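PDB 4XLG: structure-specific endonuclease subunit SLX1 from Candida glabrata, which probably acts as the catalytic subunit of the SLX1-SLX4 endonuclease, cutting branched DNA close to junctions during repair and recombination. Local coordinates for residues B[194-197]-B[198-202]; B[174-177]-B[178-182]; B[72-75]-B[76-79]. The protein carries 1 engineered substitution. One frame throughout, in Å; residues are numbered along the deposited sequence. Where two conformers were deposited one is given.

Contact 1 of 3, residues B[194-197]-B[198-202]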
loop_
_atom_site.group_PDB
_atom_site.type_symbol
_atom_site.label_atom_id
_atom_site.label_comp_id
_atom_site.label_asym_id
_atom_site.label_seq_id
_atom_site.Cartn_x
_atom_site.Cartn_y
_atom_site.Cartn_z
ATOM N N TYR B 194 -15.254 1.466 1.364
ATOM C CA TYR B 194 -14.816 0.917 0.077
ATOM C C TYR B 194 -15.380 1.740 -1.107
ATOM O O TYR B 194 -14.640 2.145 -2.020
ATOM C CB TYR B 194 -15.291 -0.517 -0.041
ATOM C CG TYR B 194 -14.924 -1.243 -1.301
ATOM C CD1 TYR B 194 -13.575 -1.340 -1.704
ATOM C CD2 TYR B 194 -15.884 -1.943 -2.020
ATOM C CE1 TYR B 194 -13.216 -2.065 -2.829
ATOM C CE2 TYR B 194 -15.528 -2.684 -3.165
ATOM C CZ TYR B 194 -14.183 -2.740 -3.533
ATOM O OH TYR B 194 -13.850 -3.505 -4.590
ATOM N N SER B 195 -16.685 1.989 -1.081
ATOM C CA SER B 195 -17.336 2.581 -2.280
ATOM C C SER B 195 -16.867 4.023 -2.379
ATOM O O SER B 195 -16.687 4.599 -3.490
ATOM C CB SER B 195 -18.880 2.485 -2.196
ATOM O OG SER B 195 -19.275 1.126 -2.349
ATOM N N THR B 196 -16.658 4.625 -1.218
ATOM C CA THR B 196 -16.195 6.017 -1.242
ATOM C C THR B 196 -14.765 6.123 -1.772
ATOM O O THR B 196 -14.443 7.056 -2.516
ATOM C CB THR B 196 -16.273 6.662 0.157
ATOM O OG1 THR B 196 -17.670 6.846 0.530
ATOM C CG2 THR B 196 -15.650 8.054 0.130
ATOM N N THR B 197 -13.901 5.188 -1.359
ATOM C CA THR B 197 -12.502 5.183 -1.807
ATOM C C THR B 197 -12.466 5.058 -3.332
ATOM O O THR B 197 -11.754 5.812 -4.009
ATOM C CB THR B 197 -11.702 4.033 -1.135
ATOM O OG1 THR B 197 -11.688 4.304 0.259
ATOM C CG2 THR B 197 -10.234 4.022 -1.631
ATOM N N LEU B 198 -13.256 4.138 -3.866
ATOM C CA LEU B 198 -13.291 3.969 -5.336
ATOM C C LEU B 198 -13.851 5.243 -6.017
ATOM O O LEU B 198 -13.371 5.662 -7.084
ATOM C CB LEU B 198 -14.114 2.743 -5.736
ATOM C CG LEU B 198 -13.579 1.340 -5.301
ATOM C CD1 LEU B 198 -14.500 0.237 -5.871
ATOM C CD2 LEU B 198 -12.115 1.117 -5.778
ATOM N N ALA B 199 -14.895 5.839 -5.434
ATOM C CA ALA B 199 -15.486 7.020 -6.052
ATOM C C ALA B 199 -14.510 8.199 -6.035
ATOM O O ALA B 199 -14.470 9.017 -6.981
ATOM C CB ALA B 199 -16.782 7.391 -5.309
ATOM N N GLU B 200 -13.746 8.315 -4.956
ATOM C CA GLU B 200 -12.770 9.390 -4.862
ATOM C C GLU B 200 -11.641 9.231 -5.885
ATOM O O GLU B 200 -11.225 10.218 -6.482
ATOM C CB GLU B 200 -12.157 9.471 -3.458
ATOM C CG GLU B 200 -13.166 9.993 -2.423
ATOM C CD GLU B 200 -12.657 9.954 -0.972
ATOM O OE1 GLU B 200 -11.759 9.125 -0.643
ATOM O OE2 GLU B 200 -13.187 10.755 -0.163
ATOM N N LYS B 201 -11.149 8.007 -6.064
ATOM C CA LYS B 201 -10.120 7.784 -7.076
ATOM C C LYS B 201 -10.700 8.059 -8.466
ATOM O O LYS B 201 -10.004 8.587 -9.332
ATOM C CB LYS B 201 -9.597 6.364 -7.018
ATOM C CG LYS B 201 -8.617 6.201 -5.830
ATOM C CD LYS B 201 -7.999 4.789 -5.808
ATOM C CE LYS B 201 -6.714 4.810 -4.908
ATOM N NZ LYS B 201 -5.892 3.597 -5.197
ATOM N N THR B 202 -11.945 7.638 -8.682
ATOM C CA THR B 202 -12.579 7.905 -9.997
ATOM C C THR B 202 -12.614 9.387 -10.288
ATOM O O THR B 202 -12.237 9.829 -11.381
ATOM C CB THR B 202 -14.018 7.305 -10.061
ATOM O OG1 THR B 202 -13.913 5.890 -9.774
ATOM C CG2 THR B 202 -14.630 7.509 -11.424
#
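Leu198 and Tyr194, one helical turn apart, show how a leucine branch can settle on an aromatic face while the backbones of the same two residues are hydrogen-bonded. Followed outward, the leucine begins with CB, which skirts the carbonyl oxygen of Tyr194, and CG then approaches the same oxygen to 3.5 Å. CG stands anti to its own carbonyl carbon (chi1 -65°), which turns the branch back toward the tyrosine. CD1 ends the path over one face of the ring, 3.8 Å from Tyr194 CZ. This is a CH-pi contact, offset to the hydroxyl end, with CD1 4.1 Å from the ring centroid. The tyrosine has its CG anti to the backbone N (chi1 -180°), which sends the ring outward from the helix, leaning toward the next turn, where CD1 meets its face. Beneath the pair, Leu198 N donates to Tyr194 O over 3.0 Å, nearly straight at 168°.

The carbonyl of Leu198 carries a double load. Thr202 N and Thr202 OG1 both donate to Leu198 O, the hydroxyl at 2.8 Å, and they reach it from opposite faces of the carbonyl plane.

Thr196 and Glu200 repeat the four-residue spacing with other chemistry. The methyl Thr196 CG2 lies 3.7 Å from Glu200 OE2, a nonpolar touch on a carboxylate, while the threonine hydroxyl turns back to the carbonyl of Asn192. Thr197 does likewise with Leu193.

The contact lies partway along helix 176-213. Tyr194 leans on Pro33 and Val34 of helix 33-41 and meets Phe10 edge-to-face, whereas Lys201 bonds to the carbonyl of Asp9 and forms a cation-pi contact with Tyr293 of helix 288-299, so the long helix is held against both the nuclease side and the C-terminal helix.

Contact 2 of 3, residues B[174-177]-B[178-182]; sequences DTID and DIMDV
Asp178 and Thr175 grip each other twice. The amide Asp178 N donates to Thr175 OG1 over 3.0 Å, at an N-H...O angle of 165°, and that hydroxyl in turn donates to Asp178 OD2 at 2.7 Å. The carboxylate oxygen is met from well above its plane. Thr175 OG1 therefore has both its roles filled by one residue, as acceptor from the backbone and donor to the side chain. Its chi1 of 70° places the hydroxyl between the threonine's own N and carbonyl carbon, facing the first turn.

Asp177, next in surface buried by this contact though exposed overall, works through its backbone: Asp177 O accepts from Asp181 N at 2.9 Å. The carboxylate of Asp181 swings away to form a salt bridge with Lys185. Ile176 adds the next bond of the series, its O receiving Met180 N.

Acidic groups gathered at this end would probably be favoured by the positive pole of the helix, although Asp174 and Asp178, their OD2 atoms 5.8 Å apart, may repel each other slightly. On the inner side Val182 packs against Ile19 and Ile171. Thr175 is thus a classical threonine N-cap, its side chain standing in for the missing carbonyl at the start of helix 176-213, with an aspartate three residues on steadying the capping hydroxyl.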
loop_
_atom_site.group_PDB
_atom_site.type_symbol
_atom_site.label_atom_id
_atom_site.label_comp_id
_atom_site.label_asym_id
_atom_site.label_seq_id
_atom_site.Cartn_x
_atom_site.Cartn_y
_atom_site.Cartn_z
ATOM N N ASP B 174 -25.301 -10.679 23.158
ATOM C CA ASP B 174 -26.083 -11.501 24.074
ATOM C C ASP B 174 -27.230 -12.222 23.373
ATOM O O ASP B 174 -27.754 -13.189 23.899
ATOM C CB ASP B 174 -26.727 -10.667 25.224
ATOM C CG ASP B 174 -25.721 -10.150 26.226
ATOM O OD1 ASP B 174 -24.498 -10.352 26.061
ATOM O OD2 ASP B 174 -26.182 -9.523 27.184
ATOM N N THR B 175 -27.697 -11.685 22.250
ATOM C CA THR B 175 -28.861 -12.278 21.596
ATOM C C THR B 175 -28.601 -12.335 20.099
ATOM O O THR B 175 -27.733 -11.663 19.604
ATOM C CB THR B 175 -30.149 -11.481 21.808
ATOM O OG1 THR B 175 -30.098 -10.235 21.075
ATOM C CG2 THR B 175 -30.363 -11.168 23.332
ATOM N N ILE B 176 -29.417 -13.127 19.439
ATOM C CA ILE B 176 -29.347 -13.262 17.977
ATOM C C ILE B 176 -29.558 -11.898 17.315
ATOM O O ILE B 176 -28.802 -11.488 16.391
ATOM C CB ILE B 176 -30.384 -14.276 17.482
ATOM C CG1 ILE B 176 -29.953 -15.690 17.941
ATOM C CG2 ILE B 176 -30.460 -14.174 15.920
ATOM C CD1 ILE B 176 -31.047 -16.745 17.776
ATOM N N ASP B 177 -30.588 -11.181 17.760
ATOM C CA ASP B 177 -30.804 -9.844 17.175
ATOM C C ASP B 177 -29.624 -8.869 17.386
ATOM O O ASP B 177 -29.330 -8.040 16.517
ATOM C CB ASP B 177 -32.096 -9.248 17.755
ATOM C CG ASP B 177 -33.346 -9.857 17.106
ATOM O OD1 ASP B 177 -33.205 -10.687 16.169
ATOM O OD2 ASP B 177 -34.450 -9.481 17.518
ATOM N N ASP B 178 -29.026 -8.893 18.577
ATOM C CA ASP B 178 -27.842 -8.052 18.826
ATOM C C ASP B 178 -26.700 -8.410 17.909
ATOM O O ASP B 178 -26.009 -7.525 17.410
ATOM C CB ASP B 178 -27.378 -8.180 20.314
ATOM C CG ASP B 178 -28.366 -7.492 21.267
ATOM O OD1 ASP B 178 -28.645 -6.320 21.052
ATOM O OD2 ASP B 178 -28.880 -8.126 22.201
ATOM N N ILE B 179 -26.486 -9.701 17.673
ATOM C CA ILE B 179 -25.393 -10.173 16.847
ATOM C C ILE B 179 -25.632 -9.718 15.401
ATOM O O ILE B 179 -24.727 -9.204 14.706
ATOM C CB ILE B 179 -25.289 -11.742 16.926
ATOM C CG1 ILE B 179 -24.793 -12.131 18.330
ATOM C CG2 ILE B 179 -24.334 -12.292 15.785
ATOM C CD1 ILE B 179 -24.876 -13.662 18.581
ATOM N N MET B 180 -26.866 -9.875 14.939
ATOM C CA MET B 180 -27.266 -9.475 13.562
ATOM C C MET B 180 -27.107 -7.993 13.355
ATOM O O MET B 180 -26.709 -7.541 12.289
ATOM C CB MET B 180 -28.726 -9.825 13.273
ATOM C CG MET B 180 -29.036 -11.306 13.381
ATOM S SD MET B 180 -30.597 -11.849 12.650
ATOM C CE MET B 180 -30.957 -10.490 11.504
ATOM N N ASP B 181 -27.493 -7.229 14.374
ATOM C CA ASP B 181 -27.417 -5.745 14.302
ATOM C C ASP B 181 -25.931 -5.330 14.121
ATOM O O ASP B 181 -25.602 -4.445 13.332
ATOM C CB ASP B 181 -27.979 -5.135 15.569
ATOM C CG ASP B 181 -27.846 -3.594 15.620
ATOM O OD1 ASP B 181 -28.454 -2.933 14.765
ATOM O OD2 ASP B 181 -27.152 -3.050 16.528
ATOM N N VAL B 182 -25.044 -5.958 14.897
ATOM C CA VAL B 182 -23.608 -5.658 14.747
ATOM C C VAL B 182 -23.114 -5.976 13.328
ATOM O O VAL B 182 -22.452 -5.145 12.669
ATOM C CB VAL B 182 -22.746 -6.427 15.832
ATOM C CG1 VAL B 182 -21.207 -6.280 15.496
ATOM C CG2 VAL B 182 -23.106 -5.920 17.230
#

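Contact 3 of 3, residues B[72-75]-B[76-79]. Engineered in segment 76-79: Gln79 (natural residue Glu).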
loop_
_atom_site.group_PDB
_atom_site.type_symbol
_atom_site.label_atom_id
_atom_site.label_comp_id
_atom_site.label_asym_id
_atom_site.label_seq_id
_atom_site.Cartn_x
_atom_site.Cartn_y
_atom_site.Cartn_z
ATOM N N ARG B 72 -0.968 -6.440 -5.253
ATOM C CA ARG B 72 -1.477 -7.625 -4.520
ATOM C C ARG B 72 -0.286 -8.319 -3.828
ATOM O O ARG B 72 -0.407 -8.789 -2.714
ATOM C CB ARG B 72 -2.142 -8.596 -5.530
ATOM C CG ARG B 72 -2.582 -9.960 -4.953
ATOM C CD ARG B 72 -3.051 -10.873 -6.113
ATOM N NE ARG B 72 -2.856 -12.253 -5.703
ATOM C CZ ARG B 72 -1.864 -13.035 -6.110
ATOM N NH1 ARG B 72 -0.997 -12.619 -7.037
ATOM N NH2 ARG B 72 -1.782 -14.264 -5.614
ATOM N N ILE B 73 0.850 -8.379 -4.523
ATOM C CA ILE B 73 2.019 -9.042 -3.929
ATOM C C ILE B 73 2.361 -8.384 -2.587
ATOM O O ILE B 73 2.641 -9.060 -1.597
ATOM C CB ILE B 73 3.276 -8.961 -4.852
ATOM C CG1 ILE B 73 3.024 -9.708 -6.161
ATOM C CG2 ILE B 73 4.516 -9.527 -4.126
ATOM C CD1 ILE B 73 2.556 -11.135 -5.932
ATOM N N ALA B 74 2.449 -7.060 -2.591
ATOM C CA ALA B 74 2.776 -6.340 -1.331
ATOM C C ALA B 74 1.761 -6.580 -0.232
ATOM O O ALA B 74 2.134 -6.711 0.940
ATOM C CB ALA B 74 2.897 -4.809 -1.588
ATOM N N ALA B 75 0.465 -6.596 -0.576
ATOM C CA ALA B 75 -0.576 -6.869 0.433
ATOM C C ALA B 75 -0.369 -8.263 1.018
ATOM O O ALA B 75 -0.540 -8.495 2.202
ATOM C CB ALA B 75 -1.994 -6.778 -0.211
ATOM N N LEU B 76 -0.071 -9.229 0.151
ATOM C CA LEU B 76 0.129 -10.610 0.656
ATOM C C LEU B 76 1.368 -10.692 1.548
ATOM O O LEU B 76 1.413 -11.430 2.533
ATOM C CB LEU B 76 0.312 -11.589 -0.527
ATOM C CG LEU B 76 -0.992 -11.837 -1.301
ATOM C CD1 LEU B 76 -0.747 -12.557 -2.657
ATOM C CD2 LEU B 76 -1.968 -12.605 -0.408
ATOM N N GLN B 77 2.416 -9.976 1.172
ATOM C CA GLN B 77 3.593 -9.915 2.050
ATOM C C GLN B 77 3.228 -9.409 3.437
ATOM O O GLN B 77 3.693 -9.979 4.444
ATOM C CB GLN B 77 4.694 -9.026 1.460
ATOM C CG GLN B 77 5.292 -9.607 0.205
ATOM C CD GLN B 77 6.216 -8.612 -0.462
ATOM O OE1 GLN B 77 5.794 -7.535 -0.869
ATOM N NE2 GLN B 77 7.490 -8.951 -0.524
ATOM N N PHE B 78 2.437 -8.344 3.482
ATOM C CA PHE B 78 1.975 -7.792 4.777
ATOM C C PHE B 78 1.110 -8.797 5.499
ATOM O O PHE B 78 1.296 -9.085 6.681
ATOM C CB PHE B 78 1.186 -6.496 4.529
ATOM C CG PHE B 78 0.917 -5.716 5.760
ATOM C CD1 PHE B 78 -0.201 -5.993 6.534
ATOM C CD2 PHE B 78 1.725 -4.652 6.100
ATOM C CE1 PHE B 78 -0.489 -5.220 7.669
ATOM C CE2 PHE B 78 1.455 -3.885 7.229
ATOM C CZ PHE B 78 0.339 -4.176 8.026
ATOM N N GLN B 79 0.163 -9.362 4.765
ATOM C CA GLN B 79 -0.737 -10.354 5.388
ATOM C C GLN B 79 0.033 -11.521 6.005
ATOM O O GLN B 79 -0.224 -11.932 7.137
ATOM C CB GLN B 79 -1.704 -10.905 4.331
ATOM C CG GLN B 79 -2.708 -11.954 4.961
ATOM C CD GLN B 79 -3.243 -12.841 3.911
ATOM O OE1 GLN B 79 -3.604 -12.383 2.845
ATOM N NE2 GLN B 79 -3.239 -14.138 4.164
#
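Leu76 and Arg72 make a methyl-on-guanidinium contact, carbon over a flat cationic group. The methyl Leu76 CD1 lies over one face of the guanidinium, 3.6 Å from Arg72 NH2 and 3.7 Å from Arg72 CZ, set toward the rim of the flat group. The arginine, extended from CG to NE, leaves its backbone with CG anti to N (chi1 173°); this carries the chain outward, nearly square to the helix axis, and Leu76 reaches back a turn to lay CD1 over the guanidinium face.

A second kind of contact joins a polar tip to carbon. Gln77 OE1 approaches Ala74 CA at 3.3 Å and Ile73 CG2 at 4.0 Å, while its hydrogen bond goes to the hydroxyl of Tyr122. Ile73 and Gln77 also pack on apolar side chains of another protein's chain.

Backbone bonds make the third group: Leu76 N to Arg72 O and Gln77 N to Ile73 O both span 2.9 Å, and Gln79 N reaches Ala75 O at 2.8 Å. The engineered Gln79, glutamate in nature, has its amide held by Ser29 and Gln83.

Phe78 turns inward from the same helix, meeting Phe69 and Phe123 edge-to-face and touching Cys13. With Leu76 and Gln79 resting on strand 25-30, helix 72-84 shows the alpha/beta build of the GIY-YIG nuclease domain, in which a helix lies against the central sheet.

Overall arrangement
All three are local, two within helices and one at a helix start, yet their surroundings give each a different chemistry. Contacts 1 and 2 share helix 176-213, their centres 30 Å apart, and both are surface contacts: contact 2 is polar, closing the helix start with a hydroxyl and a carboxylate, whereas contact 1, farther along, mixes a methyl-on-ring contact with threonine hydroxyls turned back to the helix. Contact 3 belongs to helix 72-84 of the nuclease domain and is partly buried, with alanines and a phenylalanine facing inward and Arg72 its charged residue in this construct, where Gln79 replaces the natural glutamate. It lies across the chain's centre from contact 1, with about 11 Å between nearest atoms.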